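Local coordinates for protein putative leucoanthocyanidin reductase 1 (Vitis vinifera, PDB 3I6I) that probably reduces leucoanthocyanidins to flavan-3-ols in flavonoid biosynthesis, using NADPH as the hydride donor, at residues 38-43 with 67-72; 82-87 with 110-115; 224-229 with 304-309; 235-240 with 309-314. One frame throughout, in Å; residues are numbered along the deposited sequence.

Interaction 1 (38-43 with 67-72); sequences YILARP and GLINEQ. With NDP (NADPH dihydro-nicotinamide-adenine-dinucleotide phosphate), chain B.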
# COMPACT_ATOMS: atom_id res chain seq x y z
N TYR A 38 0.61 -10.68 -15.63
CA TYR A 38 2.01 -10.82 -15.98
C TYR A 38 2.81 -10.23 -14.83
O TYR A 38 2.46 -9.17 -14.32
CB TYR A 38 2.36 -10.05 -17.26
CG TYR A 38 1.73 -10.60 -18.53
CD1 TYR A 38 2.49 -11.28 -19.48
CD2 TYR A 38 0.36 -10.47 -18.74
CE1 TYR A 38 1.90 -11.79 -20.61
CE2 TYR A 38 -0.23 -10.98 -19.85
CZ TYR A 38 0.53 -11.64 -20.79
OH TYR A 38 -0.11 -12.12 -21.90
N ILE A 39 3.86 -10.92 -14.42
CA ILE A 39 4.62 -10.55 -13.23
C ILE A 39 6.05 -10.25 -13.64
O ILE A 39 6.72 -11.12 -14.21
CB ILE A 39 4.61 -11.73 -12.23
CG1 ILE A 39 3.16 -12.00 -11.73
CG2 ILE A 39 5.59 -11.52 -11.08
CD1 ILE A 39 2.49 -10.84 -11.12
N LEU A 40 6.51 -9.03 -13.35
CA LEU A 40 7.87 -8.63 -13.69
C LEU A 40 8.84 -9.21 -12.69
O LEU A 40 8.62 -9.09 -11.50
CB LEU A 40 7.98 -7.10 -13.72
CG LEU A 40 9.21 -6.43 -14.35
CD1 LEU A 40 9.38 -6.87 -15.83
CD2 LEU A 40 9.01 -4.92 -14.26
N ALA A 41 9.90 -9.88 -13.17
CA ALA A 41 10.90 -10.52 -12.33
C ALA A 41 12.29 -9.97 -12.66
O ALA A 41 12.64 -9.83 -13.84
CB ALA A 41 10.90 -12.05 -12.56
N ARG A 42 13.07 -9.68 -11.62
CA ARG A 42 14.49 -9.36 -11.75
C ARG A 42 15.20 -10.61 -12.23
O ARG A 42 15.01 -11.68 -11.66
CB ARG A 42 15.05 -8.97 -10.38
CG ARG A 42 16.50 -8.52 -10.33
CD ARG A 42 16.90 -8.08 -8.90
NE ARG A 42 15.99 -7.07 -8.34
CZ ARG A 42 16.08 -5.74 -8.52
NH1 ARG A 42 17.06 -5.20 -9.25
NH2 ARG A 42 15.17 -4.94 -7.97
N PRO A 43 16.01 -10.49 -13.30
CA PRO A 43 16.81 -11.64 -13.73
C PRO A 43 17.77 -12.14 -12.66
O PRO A 43 18.30 -11.34 -11.89
CB PRO A 43 17.63 -11.07 -14.90
CG PRO A 43 16.82 -9.94 -15.42
CD PRO A 43 16.12 -9.35 -14.23
N GLY A 67 12.58 -8.24 -16.35
CA GLY A 67 13.07 -6.88 -16.57
C GLY A 67 13.03 -6.09 -15.28
O GLY A 67 12.66 -6.62 -14.22
N LEU A 68 13.40 -4.82 -15.39
CA LEU A 68 13.50 -3.89 -14.28
C LEU A 68 12.86 -2.59 -14.74
O LEU A 68 13.11 -2.15 -15.87
CB LEU A 68 14.96 -3.63 -13.92
CG LEU A 68 15.75 -4.74 -13.21
CD1 LEU A 68 17.18 -4.31 -13.03
CD2 LEU A 68 15.10 -5.08 -11.86
N ILE A 69 12.05 -1.97 -13.88
CA ILE A 69 11.23 -0.83 -14.28
C ILE A 69 12.02 0.45 -14.57
O ILE A 69 11.51 1.33 -15.22
CB ILE A 69 10.05 -0.51 -13.30
CG1 ILE A 69 10.56 0.01 -11.95
CG2 ILE A 69 9.12 -1.71 -13.16
CD1 ILE A 69 9.40 0.64 -11.16
N ASN A 70 13.27 0.52 -14.11
CA ASN A 70 14.16 1.67 -14.41
C ASN A 70 14.83 1.64 -15.81
O ASN A 70 15.61 2.54 -16.17
CB ASN A 70 15.24 1.79 -13.33
CG ASN A 70 15.93 0.47 -13.05
OD1 ASN A 70 15.32 -0.48 -12.57
ND2 ASN A 70 17.16 0.40 -13.37
N GLU A 71 14.55 0.60 -16.58
CA GLU A 71 15.13 0.41 -17.90
C GLU A 71 14.07 0.73 -18.93
O GLU A 71 13.25 -0.12 -19.25
CB GLU A 71 15.54 -1.05 -18.06
CG GLU A 71 16.70 -1.44 -17.19
CD GLU A 71 17.07 -2.90 -17.37
OE1 GLU A 71 16.18 -3.80 -17.32
OE2 GLU A 71 18.27 -3.15 -17.55
N GLN A 72 14.05 1.97 -19.41
CA GLN A 72 12.91 2.45 -20.24
C GLN A 72 12.70 1.63 -21.50
O GLN A 72 11.58 1.15 -21.75
CB GLN A 72 13.09 3.92 -20.61
CG GLN A 72 11.85 4.54 -21.28
CD GLN A 72 12.05 5.97 -21.76
OE1 GLN A 72 12.78 6.74 -21.17
NE2 GLN A 72 11.35 6.33 -22.83
PA NDP B . 8.78 -4.42 -0.95
O1A NDP B . 10.19 -3.96 -0.69
O2A NDP B . 8.14 -5.56 0.04
O5B NDP B . 8.51 -4.98 -2.44
C5B NDP B . 8.99 -4.27 -3.54
C4B NDP B . 8.85 -5.06 -4.79
O4B NDP B . 9.36 -4.12 -5.81
C3B NDP B . 9.78 -6.30 -4.82
O3B NDP B . 9.18 -7.39 -5.56
C2B NDP B . 11.01 -5.78 -5.56
O2B NDP B . 11.67 -6.86 -6.23
C1B NDP B . 10.34 -4.89 -6.60
N9A NDP B . 11.20 -3.92 -7.27
C8A NDP B . 11.88 -2.94 -6.67
N7A NDP B . 12.52 -2.23 -7.59
C5A NDP B . 12.24 -2.74 -8.79
C6A NDP B . 12.62 -2.42 -10.10
N6A NDP B . 13.43 -1.38 -10.33
N1A NDP B . 12.15 -3.16 -11.12
C2A NDP B . 11.32 -4.18 -10.89
N3A NDP B . 10.92 -4.51 -9.65
C4A NDP B . 11.38 -3.81 -8.59
O3 NDP B . 7.83 -3.13 -0.85
PN NDP B . 6.49 -2.88 0.05
O1N NDP B . 5.36 -3.82 -0.10
O2N NDP B . 7.06 -2.62 1.50
O5D NDP B . 6.14 -1.37 -0.49
C5D NDP B . 5.32 -1.20 -1.66
C4D NDP B . 4.59 0.11 -1.55
O4D NDP B . 3.64 -0.10 -0.48
C3D NDP B . 5.44 1.30 -1.16
O3D NDP B . 4.91 2.46 -1.80
C2D NDP B . 5.18 1.41 0.33
O2D NDP B . 5.26 2.78 0.68
C1D NDP B . 3.72 0.96 0.46
N1N NDP B . 3.38 0.24 1.74
C2N NDP B . 2.18 0.51 2.44
C3N NDP B . 2.05 0.15 3.71
C7N NDP B . 0.73 0.42 4.46
O7N NDP B . -0.23 0.93 3.87
N7N NDP B . 0.67 0.00 5.71
C4N NDP B . 3.23 -0.55 4.42
C5N NDP B . 4.14 -1.25 3.42
C6N NDP B . 4.14 -0.89 2.14
P2B NDP B . 13.19 -7.31 -5.69
O1X NDP B . 13.08 -7.92 -4.34
O2X NDP B . 13.72 -8.26 -6.86
O3X NDP B . 14.07 -6.00 -5.69
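Leu40 lies against the backbone of Gly67, while Leu68, next along, reaches the side chain of Arg42. With CG anti to the backbone N (chi1 -166°), Leu40 brings CG to 3.5 Å from Gly67 O and sends CD2 on to Ile69 CG2, a tight 3.4 Å away. Beside this packing, Gly67 N donates to Ala41 O at 3.0 Å. Leu68 works further out: its CD2 sits over one face of the Arg42 guanidinium, 3.3 Å from NH1. The NE/NH2 edge of the same group serves the cofactor, NE binding O2X and NH2 binding O3X (2.7 Å) of the 2'-phosphate, as in many NADP-dependent Rossmann enzymes. Meanwhile Ile69 N gives an almost straight bond to adenine N1A (3.0 Å, 171°), and Asn70 OD1 accepts from N6A at 3.1 Å. An alanine in place of Leu40 would remove both methyl branches and is likely to open a gap beside Gly67 and take one packing neighbour from Ile69, which also borders the adenine. The contact lies at the C-terminal ends of the parallel strands, where the cofactor binds: strand 37-41 runs between strands 13-16 and 63-66, and the 67-72 loop leads from the latter into helix 72-81.

Interaction 2 (82-87 with 110-115); sequences HEIDIV and GTIKRF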
# COMPACT_ATOMS: atom_id res chain seq x y z
N HIS A 82 3.72 -7.83 -24.97
CA HIS A 82 2.69 -8.54 -24.22
C HIS A 82 1.32 -7.84 -24.23
O HIS A 82 0.37 -8.33 -23.63
CB HIS A 82 3.19 -8.80 -22.80
CG HIS A 82 4.41 -9.67 -22.76
ND1 HIS A 82 4.38 -11.01 -23.12
CD2 HIS A 82 5.69 -9.39 -22.45
CE1 HIS A 82 5.60 -11.52 -23.00
NE2 HIS A 82 6.41 -10.56 -22.59
N GLU A 83 1.22 -6.74 -24.99
CA GLU A 83 -0.02 -6.00 -25.19
C GLU A 83 -0.66 -5.61 -23.86
O GLU A 83 -1.85 -5.76 -23.64
CB GLU A 83 -0.99 -6.77 -26.09
CG GLU A 83 -0.29 -7.20 -27.35
CD GLU A 83 -1.20 -7.87 -28.34
OE1 GLU A 83 -2.13 -7.20 -28.85
OE2 GLU A 83 -0.98 -9.06 -28.63
N ILE A 84 0.16 -5.06 -22.98
CA ILE A 84 -0.30 -4.74 -21.63
C ILE A 84 -1.29 -3.57 -21.63
O ILE A 84 -1.05 -2.55 -22.27
CB ILE A 84 0.91 -4.43 -20.71
CG1 ILE A 84 1.80 -5.67 -20.57
CG2 ILE A 84 0.42 -3.88 -19.34
CD1 ILE A 84 1.08 -6.98 -20.25
N ASP A 85 -2.37 -3.73 -20.86
CA ASP A 85 -3.41 -2.69 -20.72
C ASP A 85 -3.35 -1.90 -19.40
O ASP A 85 -3.63 -0.69 -19.36
CB ASP A 85 -4.80 -3.34 -20.87
CG ASP A 85 -4.99 -3.98 -22.23
OD1 ASP A 85 -5.01 -3.21 -23.21
OD2 ASP A 85 -5.04 -5.24 -22.31
N ILE A 86 -2.97 -2.60 -18.33
CA ILE A 86 -3.05 -2.11 -16.97
C ILE A 86 -1.70 -2.34 -16.29
O ILE A 86 -1.22 -3.47 -16.28
CB ILE A 86 -4.15 -2.88 -16.21
CG1 ILE A 86 -5.54 -2.56 -16.79
CG2 ILE A 86 -4.10 -2.55 -14.70
CD1 ILE A 86 -6.62 -3.52 -16.40
N VAL A 87 -1.09 -1.30 -15.75
CA VAL A 87 0.22 -1.46 -15.07
C VAL A 87 0.02 -1.12 -13.60
O VAL A 87 -0.52 -0.07 -13.27
CB VAL A 87 1.31 -0.58 -15.66
CG1 VAL A 87 2.66 -0.75 -14.86
CG2 VAL A 87 1.51 -0.88 -17.18
N GLY A 110 1.96 4.45 -25.42
CA GLY A 110 0.70 5.16 -25.66
C GLY A 110 -0.57 4.34 -25.56
O GLY A 110 -1.65 4.87 -25.77
N THR A 111 -0.45 3.08 -25.16
CA THR A 111 -1.57 2.12 -25.16
C THR A 111 -2.08 1.77 -23.77
O THR A 111 -2.97 0.91 -23.62
CB THR A 111 -1.10 0.82 -25.85
OG1 THR A 111 0.16 0.41 -25.29
CG2 THR A 111 -0.94 1.02 -27.33
N ILE A 112 -1.51 2.38 -22.73
CA ILE A 112 -1.91 2.02 -21.38
C ILE A 112 -3.26 2.62 -20.98
O ILE A 112 -3.47 3.81 -21.09
CB ILE A 112 -0.84 2.37 -20.34
CG1 ILE A 112 0.49 1.65 -20.67
CG2 ILE A 112 -1.33 2.05 -18.89
CD1 ILE A 112 0.37 0.15 -20.90
N LYS A 113 -4.14 1.76 -20.47
CA LYS A 113 -5.50 2.16 -20.05
C LYS A 113 -5.59 2.59 -18.59
O LYS A 113 -6.47 3.36 -18.22
CB LYS A 113 -6.52 1.05 -20.32
CG LYS A 113 -6.46 0.41 -21.73
CD LYS A 113 -6.50 1.37 -22.85
CE LYS A 113 -6.55 0.60 -24.22
NZ LYS A 113 -5.30 -0.21 -24.47
N ARG A 114 -4.69 2.08 -17.75
CA ARG A 114 -4.63 2.51 -16.36
C ARG A 114 -3.27 2.21 -15.76
O ARG A 114 -2.75 1.10 -15.93
CB ARG A 114 -5.73 1.88 -15.51
CG ARG A 114 -6.14 2.68 -14.27
CD ARG A 114 -6.93 3.95 -14.60
NE ARG A 114 -8.27 3.64 -15.15
CZ ARG A 114 -9.35 3.37 -14.42
NH1 ARG A 114 -9.31 3.39 -13.09
NH2 ARG A 114 -10.48 3.09 -15.01
N PHE A 115 -2.71 3.18 -15.05
CA PHE A 115 -1.50 3.00 -14.27
C PHE A 115 -1.84 3.24 -12.81
O PHE A 115 -2.40 4.31 -12.44
CB PHE A 115 -0.43 4.01 -14.69
CG PHE A 115 0.87 3.94 -13.89
CD1 PHE A 115 1.46 5.10 -13.47
CD2 PHE A 115 1.49 2.71 -13.55
CE1 PHE A 115 2.67 5.07 -12.74
CE2 PHE A 115 2.65 2.66 -12.83
CZ PHE A 115 3.27 3.83 -12.44
O HOH W 1 0.67 -1.97 -24.46
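Asp85 and Lys113 meet because Asp85 turns CG anti to its carbonyl carbon (chi1 -61°) and the lysine chain folds at chi2 and again at chi4. The two side chains therefore run alongside each other in the same direction, and Lys113 NZ arrives 3.3 Å from Asp85 OD1 as a salt bridge. Val87 and Phe115 both carry their leading branch anti to the backbone N; Val87 CG1 then packs 3.9 Å from Phe115 CD2, the ring lying across the valine at a slant. On this same face Ile112 CD1 reaches Val87 CG2 at 4.0 Å, and Met106 of helix 99-109 and Leu79 of helix 72-81 cover the group. Ile86 and Arg114 occupy the other face, the guanidinium being hydrogen-bonded to the hydroxyls of Thr155 and Thr214 and to the backbone O of Asp211. Between the strands, Val87 N donates to Arg114 O (2.9 Å, 166°), a parallel pairing that closes the beta-alpha-beta crossover from strand 86-89 through helix 99-109 to strand 114-116 of the Rossmann sheet. Just before the strands pair, Asp85 O takes Lys113 N at 2.7 Å and, weakly, Arg114 N. Lys113 NZ also donates to Thr111 O at 2.7 Å, and Asp85 OD2 accepts from Arg12 N. The ammonium is thus shared between a carboxylate and a carbonyl, which probably spreads its charge, at the outer end of the strand pair.

Interaction 3 (224-229 with 304-309); sequences SCNCLN and FRTVEE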
# COMPACT_ATOMS: atom_id res chain seq x y z
N SER A 224 -15.59 1.75 7.83
CA SER A 224 -16.03 2.34 9.09
C SER A 224 -15.81 1.41 10.31
O SER A 224 -15.55 1.88 11.41
CB SER A 224 -17.50 2.81 9.01
OG SER A 224 -18.37 1.69 8.82
N CYS A 225 -15.90 0.10 10.13
CA CYS A 225 -15.78 -0.82 11.27
C CYS A 225 -14.33 -1.04 11.68
O CYS A 225 -14.05 -1.65 12.74
CB CYS A 225 -16.41 -2.14 10.96
SG CYS A 225 -18.22 -2.05 10.74
N ASN A 226 -13.40 -0.58 10.85
CA ASN A 226 -11.97 -0.74 11.11
C ASN A 226 -11.32 0.63 11.37
O ASN A 226 -10.10 0.79 11.22
CB ASN A 226 -11.28 -1.44 9.94
CG ASN A 226 -11.67 -2.91 9.77
OD1 ASN A 226 -12.61 -3.43 10.39
ND2 ASN A 226 -10.99 -3.56 8.85
N CYS A 227 -12.13 1.62 11.74
CA CYS A 227 -11.65 2.97 12.09
C CYS A 227 -11.44 2.94 13.61
O CYS A 227 -12.38 3.09 14.41
CB CYS A 227 -12.69 4.01 11.71
SG CYS A 227 -12.10 5.72 11.94
N LEU A 228 -10.21 2.68 14.01
CA LEU A 228 -9.88 2.54 15.43
C LEU A 228 -8.70 3.42 15.81
O LEU A 228 -7.83 3.70 14.98
CB LEU A 228 -9.52 1.08 15.76
CG LEU A 228 -10.57 0.02 15.46
CD1 LEU A 228 -10.35 -0.50 14.07
CD2 LEU A 228 -10.45 -1.12 16.46
N ASN A 229 -8.70 3.89 17.05
CA ASN A 229 -7.52 4.54 17.64
C ASN A 229 -6.66 3.45 18.31
O ASN A 229 -7.04 2.26 18.37
CB ASN A 229 -7.91 5.70 18.56
CG ASN A 229 -8.75 5.28 19.73
OD1 ASN A 229 -8.47 4.28 20.42
ND2 ASN A 229 -9.75 6.09 20.03
N PHE A 304 -15.50 -5.64 4.43
CA PHE A 304 -14.08 -5.72 4.73
C PHE A 304 -13.91 -6.67 5.88
O PHE A 304 -14.71 -6.68 6.81
CB PHE A 304 -13.54 -4.35 5.16
CG PHE A 304 -13.09 -3.50 4.02
CD1 PHE A 304 -11.78 -3.10 3.93
CD2 PHE A 304 -13.98 -3.16 2.99
CE1 PHE A 304 -11.34 -2.33 2.86
CE2 PHE A 304 -13.56 -2.41 1.91
CZ PHE A 304 -12.25 -1.99 1.83
N ARG A 305 -12.83 -7.46 5.86
CA ARG A 305 -12.42 -8.22 7.04
C ARG A 305 -12.18 -7.26 8.22
O ARG A 305 -11.54 -6.22 8.08
CB ARG A 305 -11.10 -8.96 6.71
CG ARG A 305 -11.28 -10.02 5.64
CD ARG A 305 -9.98 -10.72 5.33
NE ARG A 305 -9.61 -11.62 6.42
CZ ARG A 305 -8.42 -12.19 6.56
NH1 ARG A 305 -7.44 -11.98 5.68
NH2 ARG A 305 -8.21 -12.97 7.60
N THR A 306 -12.69 -7.62 9.39
CA THR A 306 -12.49 -6.81 10.56
C THR A 306 -11.10 -7.10 11.17
O THR A 306 -10.49 -8.17 10.97
CB THR A 306 -13.57 -7.12 11.61
OG1 THR A 306 -13.33 -8.41 12.18
CG2 THR A 306 -14.96 -7.11 10.97
N VAL A 307 -10.69 -6.17 12.01
CA VAL A 307 -9.42 -6.28 12.75
C VAL A 307 -9.44 -7.47 13.70
O VAL A 307 -8.46 -8.22 13.82
CB VAL A 307 -9.10 -4.99 13.51
CG1 VAL A 307 -7.81 -5.17 14.35
CG2 VAL A 307 -8.99 -3.78 12.57
N GLU A 308 -10.57 -7.66 14.37
CA GLU A 308 -10.78 -8.85 15.19
C GLU A 308 -10.47 -10.12 14.43
O GLU A 308 -9.73 -10.95 14.94
CB GLU A 308 -12.19 -8.91 15.76
CG GLU A 308 -12.34 -8.22 17.10
N GLU A 309 -11.00 -10.26 13.22
CA GLU A 309 -10.74 -11.42 12.39
C GLU A 309 -9.24 -11.51 12.10
O GLU A 309 -8.63 -12.57 12.27
CB GLU A 309 -11.52 -11.34 11.08
CG GLU A 309 -13.03 -11.45 11.25
O HOH W 2 -12.57 -4.11 13.33
O HOH W 3 -14.79 -3.87 8.73
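Asn226 ND2 donates to Arg305 O in the one direct hydrogen bond between the two segments, 2.8 Å long and nearly straight at 174°. The acceptor lies in the plane of the asparagine amide, and the donor in the plane of the carbonyl; with Phe195 O of strand 193-196 also taking a bond from ND2, the rotation of the amide is fixed. This is a helix N-cap: Thr306 caps helix 307-315, and the asparagine, just ahead of strand 227-228, holds Arg305, the residue before the cap. The opposite end of the amide is engaged too, for OD1 accepts from one water at 2.8 Å and comes 3.4 Å from Thr306 CA. A second water links the segments through the backbone, donating to Cys225 O and accepting from Val307 N at 3.1 Å in the first helical turn. Carbon contacts complete the meeting, Val307 CG2 sliding past Asn226 CG at 4.0 Å. A leucine in place of Asn226 would remove the amide and probably leave Arg305 O and Phe195 O without this donor, loosening the approach to the helix. Arg305 itself carries its guanidinium away to Thr199, and Phe304 stacks on Phe204, so this linker is tied down on several sides. At the cap, Thr306 OG1 stands between the backbone N and the carbonyl carbon (chi1 72°), where it accepts from Glu309 N at 3.2 Å.

Interaction 4 (235-240 with 309-314); sequences SVWEKK and ECFGEY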
# COMPACT_ATOMS: atom_id res chain seq x y z
N SER A 235 -7.32 -2.80 22.91
CA SER A 235 -8.42 -3.53 23.49
C SER A 235 -8.88 -4.74 22.66
O SER A 235 -9.23 -5.76 23.24
CB SER A 235 -9.58 -2.60 23.81
OG SER A 235 -9.17 -1.62 24.75
N VAL A 236 -8.87 -4.63 21.33
CA VAL A 236 -9.18 -5.77 20.49
C VAL A 236 -8.18 -6.91 20.74
O VAL A 236 -8.55 -8.07 20.81
CB VAL A 236 -9.14 -5.46 18.98
CG1 VAL A 236 -9.47 -6.74 18.23
CG2 VAL A 236 -10.12 -4.34 18.62
N TRP A 237 -6.91 -6.57 20.88
CA TRP A 237 -5.90 -7.59 21.13
C TRP A 237 -6.07 -8.26 22.48
O TRP A 237 -5.96 -9.49 22.59
CB TRP A 237 -4.49 -7.02 20.95
CG TRP A 237 -3.42 -8.03 21.10
CD1 TRP A 237 -2.42 -8.04 22.03
CD2 TRP A 237 -3.24 -9.21 20.31
NE1 TRP A 237 -1.64 -9.14 21.88
CE2 TRP A 237 -2.10 -9.87 20.81
CE3 TRP A 237 -3.93 -9.76 19.22
CZ2 TRP A 237 -1.64 -11.07 20.27
CZ3 TRP A 237 -3.47 -10.97 18.69
CH2 TRP A 237 -2.34 -11.61 19.21
N GLU A 238 -6.41 -7.48 23.50
CA GLU A 238 -6.66 -8.00 24.85
C GLU A 238 -7.82 -8.98 24.84
O GLU A 238 -7.76 -10.00 25.50
CB GLU A 238 -6.95 -6.86 25.81
CG GLU A 238 -5.72 -5.99 26.07
CD GLU A 238 -5.96 -4.86 27.05
OE1 GLU A 238 -7.05 -4.26 27.02
OE2 GLU A 238 -5.04 -4.56 27.85
N LYS A 239 -8.87 -8.66 24.07
CA LYS A 239 -9.98 -9.60 23.92
C LYS A 239 -9.48 -10.93 23.34
O LYS A 239 -9.86 -12.00 23.80
CB LYS A 239 -11.07 -9.00 23.01
CG LYS A 239 -12.14 -8.22 23.79
N LYS A 240 -8.61 -10.86 22.35
CA LYS A 240 -8.08 -12.04 21.68
C LYS A 240 -7.15 -12.89 22.53
O LYS A 240 -7.18 -14.11 22.42
CB LYS A 240 -7.38 -11.67 20.37
CG LYS A 240 -8.35 -11.35 19.24
CD LYS A 240 -9.04 -12.62 18.74
CE LYS A 240 -10.08 -12.32 17.70
NZ LYS A 240 -11.29 -13.13 17.93
N GLU A 309 -11.00 -10.26 13.22
CA GLU A 309 -10.74 -11.42 12.39
C GLU A 309 -9.24 -11.51 12.10
O GLU A 309 -8.63 -12.57 12.27
CB GLU A 309 -11.52 -11.34 11.08
CG GLU A 309 -13.03 -11.45 11.25
N CYS A 310 -8.66 -10.40 11.66
CA CYS A 310 -7.21 -10.37 11.37
C CYS A 310 -6.34 -10.78 12.56
O CYS A 310 -5.41 -11.57 12.41
CB CYS A 310 -6.75 -8.97 10.95
SG CYS A 310 -7.42 -8.46 9.42
N PHE A 311 -6.64 -10.21 13.72
CA PHE A 311 -5.92 -10.51 14.96
C PHE A 311 -6.11 -11.99 15.33
O PHE A 311 -5.20 -12.63 15.86
CB PHE A 311 -6.35 -9.59 16.10
CG PHE A 311 -5.72 -8.21 16.07
CD1 PHE A 311 -4.91 -7.79 15.03
CD2 PHE A 311 -5.96 -7.33 17.11
CE1 PHE A 311 -4.32 -6.54 15.04
CE2 PHE A 311 -5.40 -6.07 17.12
CZ PHE A 311 -4.58 -5.67 16.09
N GLY A 312 -7.29 -12.53 15.02
CA GLY A 312 -7.56 -13.97 15.14
C GLY A 312 -6.55 -14.89 14.45
O GLY A 312 -6.18 -15.92 15.02
N GLU A 313 -6.09 -14.53 13.26
CA GLU A 313 -5.08 -15.36 12.59
C GLU A 313 -3.65 -15.13 13.11
O GLU A 313 -2.83 -16.05 13.05
CB GLU A 313 -5.16 -15.29 11.05
CG GLU A 313 -4.88 -13.94 10.41
CD GLU A 313 -4.93 -13.99 8.88
OE1 GLU A 313 -4.85 -15.09 8.30
OE2 GLU A 313 -5.05 -12.91 8.25
N TYR A 314 -3.34 -13.95 13.64
CA TYR A 314 -2.09 -13.74 14.38
C TYR A 314 -2.03 -14.66 15.60
O TYR A 314 -0.98 -15.18 15.94
CB TYR A 314 -1.92 -12.29 14.87
CG TYR A 314 -1.74 -11.23 13.80
CD1 TYR A 314 -0.93 -11.46 12.68
CD2 TYR A 314 -2.34 -9.99 13.92
CE1 TYR A 314 -0.76 -10.47 11.70
CE2 TYR A 314 -2.17 -8.99 12.95
CZ TYR A 314 -1.38 -9.24 11.85
OH TYR A 314 -1.20 -8.29 10.88
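Trp237 and Phe311 form the aromatic core of a helix-helix packing, in which helices 230-241 and 307-315 run in roughly the same sense at 49° and come within 9.9 Å, axis to axis, over these segments. The rings make a T-shaped, edge-to-face pair: the edge of the six-membered indole ring is directed at the face of the phenylalanine, with planes at 88° and centroids 5.6 Å apart. Trp237 reaches this place because CG is anti to the backbone N (chi1 -176°), which swings the indole across to the neighbouring helix. Its NE1 is turned to another partner, Pro179 O, so the tryptophan is fixed at its polar edge while its benzo side packs.

The apolar contacts gather round the same phenylalanine. Val236 CG1 meets Phe311 CD2 at 3.7 Å, the two side chains crossing at about a right angle, and Trp237 CE3 lies 3.8 Å from that carbon. A turn further along helix 307-315, Tyr314 CB packs more loosely against Trp237 CZ3, the tyrosine hydroxyl being hydrogen-bonded to Ala163 O. Lys240 adds its alkyl chain, with CG 4.1 Å from Phe311 CB.

No hydrogen bond crosses between the two segments, and the polar backbone atoms that take part, Gly312 N and Phe311 O, meet carbon. Lys240, bent at chi2 and chi4, lays its CE 3.9 Å from Gly312 N, where the glycine offers bare backbone to it. At the far rim of the indole, Phe311 O sits in the ring plane, 3.7 Å from Trp237 CZ3.

The four contacts fall into two pairs on opposite sides of the chain's centre. Interactions 1 and 2 belong to one parallel sheet and touch where the Tyr38 and His82 rings meet. Interaction 2 is a buried contact, apolar on its covered face with ions at its outer end; the other three are only partly buried. Interaction 1 lies at the C-terminal ends of the strands, beside the cofactor, and gives most of its polar groups to NADPH. Interactions 3 and 4 share helix 307-315 and Glu309, and Val236 packs against both Leu228 and Glu308. One secures that helix's start with an amide, waters and a cap; the other binds its body to helix 230-241 almost wholly by aromatic and aliphatic carbon.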